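PDB 4RM7: acyl-CoA dehydrogenase from Slackia heliotrinireducens, which belongs to the acyl-CoA dehydrogenase family, with a beta domain set between mainly helical N-terminal and C-terminal domains. Local coordinates for residues D149-N154 and S186-P191; D263-A268 and M286-M291. One frame throughout, in Å; residues are numbered along the deposited sequence.

Interaction 1 (D149-N154 and S186-P191); sequences DTLVMN and SFWMVP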
ATOM      1  N   ASP A 149      -7.233 -13.522  58.211  1.00104.36           N
ATOM      2  CA  ASP A 149      -8.546 -12.951  58.416  1.00107.57           C
ATOM      3  C   ASP A 149      -8.777 -11.834  57.421  1.00104.74           C
ATOM      4  O   ASP A 149      -9.685 -11.026  57.578  1.00107.38           O
ATOM      5  CB  ASP A 149      -8.655 -12.417  59.840  1.00121.28           C
ATOM      6  CG  ASP A 149     -10.055 -11.970  60.190  1.00129.90           C
ATOM      7  OD1 ASP A 149     -10.864 -12.818  60.626  1.00129.35           O
ATOM      8  OD2 ASP A 149     -10.342 -10.767  60.031  1.00132.68           O
ATOM      9  N   THR A 150      -7.917 -11.770  56.412  1.00103.78           N
ATOM     10  CA  THR A 150      -7.908 -10.662  55.479  1.00 97.60           C
ATOM     11  C   THR A 150      -7.931 -11.117  54.038  1.00 90.85           C
ATOM     12  O   THR A 150      -7.508 -12.219  53.715  1.00 88.78           O
ATOM     13  CB  THR A 150      -6.632  -9.846  55.653  1.00101.60           C
ATOM     14  OG1 THR A 150      -5.527 -10.745  55.772  1.00114.93           O
ATOM     15  CG2 THR A 150      -6.722  -8.996  56.891  1.00104.08           C
ATOM     16  N   LEU A 151      -8.427 -10.235  53.180  1.00 83.35           N
ATOM     17  CA  LEU A 151      -8.404 -10.432  51.744  1.00 77.17           C
ATOM     18  C   LEU A 151      -7.382  -9.476  51.158  1.00 75.62           C
ATOM     19  O   LEU A 151      -7.424  -8.283  51.410  1.00 72.05           O
ATOM     20  CB  LEU A 151      -9.775 -10.130  51.158  1.00 76.11           C
ATOM     21  CG  LEU A 151     -10.914 -11.027  51.619  1.00 83.90           C
ATOM     22  CD1 LEU A 151     -12.201 -10.692  50.892  1.00 78.54           C
ATOM     23  CD2 LEU A 151     -10.539 -12.478  51.403  1.00 87.03           C
ATOM     24  N   VAL A 152      -6.453 -10.010  50.386  1.00 76.76           N
ATOM     25  CA  VAL A 152      -5.358  -9.211  49.873  1.00 75.32           C
ATOM     26  C   VAL A 152      -5.213  -9.263  48.353  1.00 71.24           C
ATOM     27  O   VAL A 152      -5.199 -10.328  47.761  1.00 69.10           O
ATOM     28  CB  VAL A 152      -4.050  -9.643  50.536  1.00 75.69           C
ATOM     29  CG1 VAL A 152      -3.628 -11.004  50.021  1.00 77.85           C
ATOM     30  CG2 VAL A 152      -2.971  -8.610  50.311  1.00 77.02           C
HETATM   31  N   MSE A 153      -5.074  -8.098  47.733  1.00 71.03           N
HETATM   32  CA  MSE A 153      -5.024  -8.006  46.282  1.00 68.33           C
HETATM   33  C   MSE A 153      -3.618  -7.682  45.767  1.00 66.02           C
HETATM   34  O   MSE A 153      -2.941  -6.795  46.295  1.00 63.29           O
HETATM   35  CB  MSE A 153      -6.018  -6.958  45.787  1.00 67.49           C
HETATM   36  CG  MSE A 153      -5.987  -6.756  44.271  1.00 69.95           C
HETATM   37 SE   MSE A 153      -7.161  -5.318  43.616  1.00 85.24          SE
HETATM   38  CE  MSE A 153      -8.886  -6.228  43.701  1.00 66.24           C
ATOM     39  N   ASN A 154      -3.194  -8.414  44.736  1.00 65.86           N
ATOM     40  CA  ASN A 154      -1.887  -8.227  44.117  1.00 64.44           C
ATOM     41  C   ASN A 154      -1.986  -8.335  42.610  1.00 65.18           C
ATOM     42  O   ASN A 154      -2.560  -9.287  42.081  1.00 66.38           O
ATOM     43  CB  ASN A 154      -0.876  -9.245  44.635  1.00 64.44           C
ATOM     44  CG  ASN A 154      -0.398  -8.932  46.033  1.00 69.20           C
ATOM     45  OD1 ASN A 154       0.384  -7.992  46.244  1.00 71.72           O
ATOM     46  ND2 ASN A 154      -0.857  -9.723  47.006  1.00 66.65           N
ATOM     47  N   SER A 186     -13.720 -11.752  38.847  1.00 76.07           N
ATOM     48  CA  SER A 186     -14.354 -10.892  39.836  1.00 72.49           C
ATOM     49  C   SER A 186     -13.998  -9.436  39.623  1.00 68.47           C
ATOM     50  O   SER A 186     -12.913  -9.120  39.123  1.00 69.07           O
ATOM     51  CB  SER A 186     -13.941 -11.309  41.240  1.00 77.09           C
ATOM     52  OG  SER A 186     -12.593 -10.956  41.488  1.00 71.40           O
ATOM     53  N   PHE A 187     -14.915  -8.553  40.008  1.00 68.47           N
ATOM     54  CA  PHE A 187     -14.678  -7.115  39.954  1.00 64.59           C
ATOM     55  C   PHE A 187     -14.701  -6.544  41.366  1.00 71.13           C
ATOM     56  O   PHE A 187     -15.508  -6.958  42.196  1.00 73.48           O
ATOM     57  CB  PHE A 187     -15.721  -6.408  39.087  1.00 61.87           C
ATOM     58  CG  PHE A 187     -15.267  -6.131  37.673  1.00 68.26           C
ATOM     59  CD1 PHE A 187     -14.291  -5.173  37.414  1.00 69.37           C
ATOM     60  CD2 PHE A 187     -15.839  -6.804  36.596  1.00 74.37           C
ATOM     61  CE1 PHE A 187     -13.876  -4.907  36.115  1.00 64.80           C
ATOM     62  CE2 PHE A 187     -15.432  -6.541  35.291  1.00 72.55           C
ATOM     63  CZ  PHE A 187     -14.451  -5.590  35.053  1.00 67.06           C
ATOM     64  N   TRP A 188     -13.818  -5.582  41.625  1.00 69.26           N
ATOM     65  CA  TRP A 188     -13.707  -4.957  42.935  1.00 61.20           C
ATOM     66  C   TRP A 188     -13.633  -3.439  42.823  1.00 65.57           C
ATOM     67  O   TRP A 188     -12.774  -2.909  42.120  1.00 65.24           O
ATOM     68  CB  TRP A 188     -12.465  -5.463  43.654  1.00 56.32           C
ATOM     69  CG  TRP A 188     -12.413  -6.933  43.851  1.00 64.92           C
ATOM     70  CD1 TRP A 188     -12.081  -7.880  42.924  1.00 70.92           C
ATOM     71  CD2 TRP A 188     -12.666  -7.636  45.074  1.00 66.03           C
ATOM     72  NE1 TRP A 188     -12.127  -9.135  43.496  1.00 70.32           N
ATOM     73  CE2 TRP A 188     -12.481  -9.008  44.813  1.00 68.55           C
ATOM     74  CE3 TRP A 188     -13.037  -7.238  46.362  1.00 67.51           C
ATOM     75  CZ2 TRP A 188     -12.659  -9.978  45.791  1.00 77.48           C
ATOM     76  CZ3 TRP A 188     -13.208  -8.200  47.332  1.00 72.30           C
ATOM     77  CH2 TRP A 188     -13.022  -9.555  47.043  1.00 76.66           C
HETATM   78  N   MSE A 189     -14.510  -2.734  43.530  1.00 64.75           N
HETATM   79  CA  MSE A 189     -14.455  -1.273  43.558  1.00 60.86           C
HETATM   80  C   MSE A 189     -13.557  -0.802  44.707  1.00 67.35           C
HETATM   81  O   MSE A 189     -14.007  -0.655  45.846  1.00 73.61           O
HETATM   82  CB  MSE A 189     -15.864  -0.685  43.691  1.00 57.81           C
HETATM   83  CG  MSE A 189     -15.927   0.834  43.618  1.00 53.98           C
HETATM   84 SE   MSE A 189     -15.358   1.541  41.894  0.70 71.97          SE
HETATM   85  CE  MSE A 189     -16.842   0.973  40.780  1.00 71.39           C
ATOM     86  N   VAL A 190     -12.284  -0.568  44.406  1.00 63.05           N
ATOM     87  CA  VAL A 190     -11.300  -0.291  45.444  1.00 55.14           C
ATOM     88  C   VAL A 190     -11.037   1.193  45.619  1.00 61.86           C
ATOM     89  O   VAL A 190     -10.660   1.872  44.670  1.00 62.85           O
ATOM     90  CB  VAL A 190      -9.972  -0.995  45.129  1.00 56.74           C
ATOM     91  CG1 VAL A 190      -8.948  -0.756  46.233  1.00 53.08           C
ATOM     92  CG2 VAL A 190     -10.205  -2.480  44.913  1.00 60.04           C
ATOM     93  N   PRO A 191     -11.240   1.706  46.841  1.00 70.66           N
ATOM     94  CA  PRO A 191     -10.899   3.096  47.182  1.00 64.96           C
ATOM     95  C   PRO A 191      -9.423   3.366  46.932  1.00 67.72           C
ATOM     96  O   PRO A 191      -8.592   2.540  47.306  1.00 72.38           O
ATOM     97  CB  PRO A 191     -11.217   3.191  48.679  1.00 61.49           C
ATOM     98  CG  PRO A 191     -12.162   2.067  48.949  1.00 68.99           C
ATOM     99  CD  PRO A 191     -11.798   0.971  47.988  1.00 72.02           C
TER
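Two strands of the beta domain, 151-161 and 184-191, meet here face to face rather than edge to edge, their side chains filling the interior between layers. Met153 and Trp188 make the closest approach, their side chains sliding past each other in opposite directions. The selenomethionine runs out straight from its strand, CG anti to the backbone N (chi1 178°), and bends only at its last torsion, which lays the terminal methyl CE obliquely against the indole root, 3.6 Å from Trp188 CG. The same methyl lies 4.2 Å from CG2 of Val190, so one methyl serves two residues of the opposing strand. At the far end of the indole, the side chains of Leu151 and Trp188 cross at about a right angle, CD1 coming obliquely to 4.1 Å from CH2 of Trp188. The indole is anchored from within its own strand: Trp188 NE1 donates to Ser186 OG over 2.8 Å, a bent bond with the hydroxyl somewhat out of the ring plane. Ser186 OG also bonds to Ala173 O on the neighbouring strand. Val144 touches both Met153 and Trp188. The pieces 151-154 and 186-191 run at 96°, as in the orthogonal packing of the beta-barrel middle domain of acyl-CoA dehydrogenases.

Interaction 2 (D263-A268 and M286-M291); sequences DAVAWA and MKLTEM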
ATOM      1  N   ASP A 263     -10.196  20.334   7.132  1.00 42.71           N
ATOM      2  CA  ASP A 263      -9.088  21.306   7.078  1.00 42.29           C
ATOM      3  C   ASP A 263      -8.344  21.229   5.743  1.00 46.02           C
ATOM      4  O   ASP A 263      -8.009  22.265   5.150  1.00 49.55           O
ATOM      5  CB  ASP A 263      -8.092  21.105   8.236  1.00 43.69           C
ATOM      6  CG  ASP A 263      -8.716  21.360   9.601  1.00 52.99           C
ATOM      7  OD1 ASP A 263      -9.832  21.914   9.646  1.00 55.89           O
ATOM      8  OD2 ASP A 263      -8.097  21.005  10.629  1.00 62.02           O
ATOM      9  N   ALA A 264      -8.085  20.003   5.286  1.00 41.17           N
ATOM     10  CA  ALA A 264      -7.453  19.769   3.992  1.00 41.84           C
ATOM     11  C   ALA A 264      -8.245  20.440   2.869  1.00 48.91           C
ATOM     12  O   ALA A 264      -7.684  21.175   2.053  1.00 51.73           O
ATOM     13  CB  ALA A 264      -7.326  18.262   3.722  1.00 38.34           C
ATOM     14  N   VAL A 265      -9.550  20.186   2.838  1.00 47.61           N
ATOM     15  CA  VAL A 265     -10.409  20.760   1.815  1.00 48.45           C
ATOM     16  C   VAL A 265     -10.417  22.293   1.917  1.00 49.77           C
ATOM     17  O   VAL A 265     -10.274  22.987   0.915  1.00 54.33           O
ATOM     18  CB  VAL A 265     -11.850  20.197   1.911  1.00 44.01           C
ATOM     19  CG1 VAL A 265     -12.756  20.934   0.979  1.00 44.08           C
ATOM     20  CG2 VAL A 265     -11.868  18.688   1.574  1.00 42.33           C
ATOM     21  N   ALA A 266     -10.539  22.828   3.122  1.00 41.79           N
ATOM     22  CA  ALA A 266     -10.572  24.274   3.267  1.00 42.54           C
ATOM     23  C   ALA A 266      -9.250  24.904   2.810  1.00 54.75           C
ATOM     24  O   ALA A 266      -9.236  25.970   2.179  1.00 58.29           O
ATOM     25  CB  ALA A 266     -10.882  24.667   4.697  1.00 41.59           C
ATOM     26  N   TRP A 267      -8.145  24.236   3.115  1.00 58.77           N
ATOM     27  CA  TRP A 267      -6.843  24.708   2.674  1.00 55.06           C
ATOM     28  C   TRP A 267      -6.758  24.651   1.157  1.00 57.72           C
ATOM     29  O   TRP A 267      -6.319  25.590   0.513  1.00 56.33           O
ATOM     30  CB  TRP A 267      -5.726  23.867   3.285  1.00 53.72           C
ATOM     31  CG  TRP A 267      -4.354  24.276   2.838  1.00 62.34           C
ATOM     32  CD1 TRP A 267      -3.701  23.866   1.708  1.00 67.97           C
ATOM     33  CD2 TRP A 267      -3.461  25.167   3.517  1.00 68.18           C
ATOM     34  NE1 TRP A 267      -2.458  24.453   1.641  1.00 68.73           N
ATOM     35  CE2 TRP A 267      -2.287  25.256   2.738  1.00 72.19           C
ATOM     36  CE3 TRP A 267      -3.546  25.912   4.705  1.00 82.90           C
ATOM     37  CZ2 TRP A 267      -1.204  26.065   3.104  1.00 87.46           C
ATOM     38  CZ3 TRP A 267      -2.470  26.710   5.069  1.00 92.87           C
ATOM     39  CH2 TRP A 267      -1.316  26.781   4.270  1.00 94.31           C
ATOM     40  N   ALA A 268      -7.185  23.527   0.601  1.00 54.41           N
ATOM     41  CA  ALA A 268      -7.065  23.276  -0.823  1.00 54.34           C
ATOM     42  C   ALA A 268      -7.792  24.333  -1.644  1.00 61.33           C
ATOM     43  O   ALA A 268      -7.215  24.872  -2.579  1.00 70.28           O
ATOM     44  CB  ALA A 268      -7.598  21.877  -1.162  1.00 49.92           C
HETATM   45  N   MSE A 286      -6.272  13.544  -6.370  1.00 47.60           N
HETATM   46  CA  MSE A 286      -6.292  12.156  -6.038  1.00 51.54           C
HETATM   47  C   MSE A 286      -6.271  11.908  -4.527  1.00 47.77           C
HETATM   48  O   MSE A 286      -7.017  11.064  -4.021  1.00 47.28           O
HETATM   49  CB  MSE A 286      -5.130  11.425  -6.678  1.00 55.95           C
HETATM   50  CG  MSE A 286      -5.106   9.993  -6.157  1.00 62.19           C
HETATM   51 SE   MSE A 286      -3.365   9.585  -5.541  0.71105.36          SE
HETATM   52  CE  MSE A 286      -2.676   9.235  -7.337  1.00 56.00           C
ATOM     53  N   LYS A 287      -5.417  12.627  -3.807  1.00 49.13           N
ATOM     54  CA  LYS A 287      -5.365  12.462  -2.356  1.00 47.62           C
ATOM     55  C   LYS A 287      -6.758  12.679  -1.760  1.00 44.80           C
ATOM     56  O   LYS A 287      -7.220  11.892  -0.942  1.00 39.94           O
ATOM     57  CB  LYS A 287      -4.357  13.418  -1.729  1.00 46.70           C
ATOM     58  CG  LYS A 287      -2.981  12.811  -1.509  1.00 57.20           C
ATOM     59  CD  LYS A 287      -2.116  13.788  -0.702  1.00 65.30           C
ATOM     60  CE  LYS A 287      -0.638  13.446  -0.774  1.00 66.16           C
ATOM     61  NZ  LYS A 287       0.026  13.976  -2.006  1.00 69.06           N
ATOM     62  N   LEU A 288      -7.432  13.726  -2.227  1.00 42.09           N
ATOM     63  CA  LEU A 288      -8.785  14.040  -1.804  1.00 43.38           C
ATOM     64  C   LEU A 288      -9.785  12.907  -2.037  1.00 46.57           C
ATOM     65  O   LEU A 288     -10.541  12.572  -1.119  1.00 44.53           O
ATOM     66  CB  LEU A 288      -9.268  15.314  -2.509  1.00 46.29           C
ATOM     67  CG  LEU A 288      -8.649  16.581  -1.906  1.00 46.83           C
ATOM     68  CD1 LEU A 288      -9.252  17.840  -2.497  1.00 45.49           C
ATOM     69  CD2 LEU A 288      -8.832  16.554  -0.400  1.00 43.17           C
ATOM     70  N   THR A 289      -9.839  12.366  -3.237  1.00 47.14           N
ATOM     71  CA  THR A 289     -10.739  11.265  -3.504  1.00 49.95           C
ATOM     72  C   THR A 289     -10.352  10.023  -2.709  1.00 49.06           C
ATOM     73  O   THR A 289     -11.198   9.307  -2.215  1.00 44.62           O
ATOM     74  CB  THR A 289     -10.986  11.003  -5.017  1.00 55.54           C
ATOM     75  OG1 THR A 289      -9.761  10.719  -5.683  1.00 66.32           O
ATOM     76  CG2 THR A 289     -11.666  12.156  -5.691  1.00 62.11           C
ATOM     77  N   GLU A 290      -9.062   9.777  -2.589  1.00 45.15           N
ATOM     78  CA  GLU A 290      -8.573   8.654  -1.787  1.00 42.80           C
ATOM     79  C   GLU A 290      -9.066   8.780  -0.327  1.00 43.28           C
ATOM     80  O   GLU A 290      -9.590   7.840   0.261  1.00 44.72           O
ATOM     81  CB  GLU A 290      -7.051   8.607  -1.849  1.00 43.70           C
ATOM     82  CG  GLU A 290      -6.464   7.339  -1.346  1.00 63.27           C
ATOM     83  CD  GLU A 290      -6.433   6.271  -2.424  1.00 75.17           C
ATOM     84  OE1 GLU A 290      -6.138   6.608  -3.598  1.00 74.42           O
ATOM     85  OE2 GLU A 290      -6.720   5.099  -2.092  1.00 77.59           O
HETATM   86  N   MSE A 291      -8.929   9.978   0.235  1.00 43.48           N
HETATM   87  CA  MSE A 291      -9.423  10.275   1.580  1.00 41.67           C
HETATM   88  C   MSE A 291     -10.946  10.139   1.727  1.00 40.80           C
HETATM   89  O   MSE A 291     -11.428   9.592   2.716  1.00 43.52           O
HETATM   90  CB  MSE A 291      -8.999  11.683   1.988  1.00 40.15           C
HETATM   91  CG  MSE A 291      -7.505  11.809   2.224  1.00 46.58           C
HETATM   92 SE   MSE A 291      -6.847  13.619   1.921  0.71 47.89          SE
HETATM   93  CE  MSE A 291      -7.196  14.428   3.680  1.00 40.10           C
TER
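Ala264 and Met291, with Val265 and Leu288 beside them, join two long helices, 234-270 and 282-311, that follow one another in the helical bundle of the C-terminal acyl-CoA dehydrogenase domain. The contact is wholly apolar and small, with the nearest CA atoms, those of Val265 and Leu288, 7.8 Å apart.

The short side chain of Ala264 points toward the second helix, and the longer one of Met291, a selenomethionine, reaches across to it. Its CG stands anti to the carbonyl carbon (chi1 -69°), and the chain bends at the last torsion, bringing the terminal methyl rather than the selenium to the alanine: Met291 CE ends 3.8 Å from Ala264 CB. Beside this pair two branched side chains meet by their methyl ends. Leu288 points its CB toward the first helix and offers one branch, while Val265, set more to the flank of its helix, answers with CG2, which lies 4.2 Å from CD2 of Leu288. Met261, one turn before Val265, touches both Leu288 and Met291, and Ala337 of helix 316-341 packs on Met291.

The same segments also meet other subunits: Val265 packs on Tyr384 and Leu288 on Leu381 of a second subunit, whereas Lys287 forms a salt bridge with Glu370 of the fourth.

Within the second helix, Thr289 turns its hydroxyl back onto its own backbone: Thr289 OG1 donates to Met286 O over 3.2 Å, and that carbonyl oxygen also accepts the helical bond from Glu290 N, 2.8 Å away.

Interaction 1 and interaction 2 lie on opposite sides of the chain's centre, their own centres 52 Å apart and their nearest atoms about 36 Å apart, and they share no residue, strand or helix. They come in series along the chain: 149-154 and 186-191 meet within the middle, beta domain before helix 234-270 opens the C-terminal helical region that holds 263-268 and 286-291. Each lies within a different domain, one joining strands, the other consecutive helices. Their surroundings differ too. No other subunit touches interaction 1, whereas residues of interaction 2 reach three other copies, placing this part of its helices at the subunit interfaces.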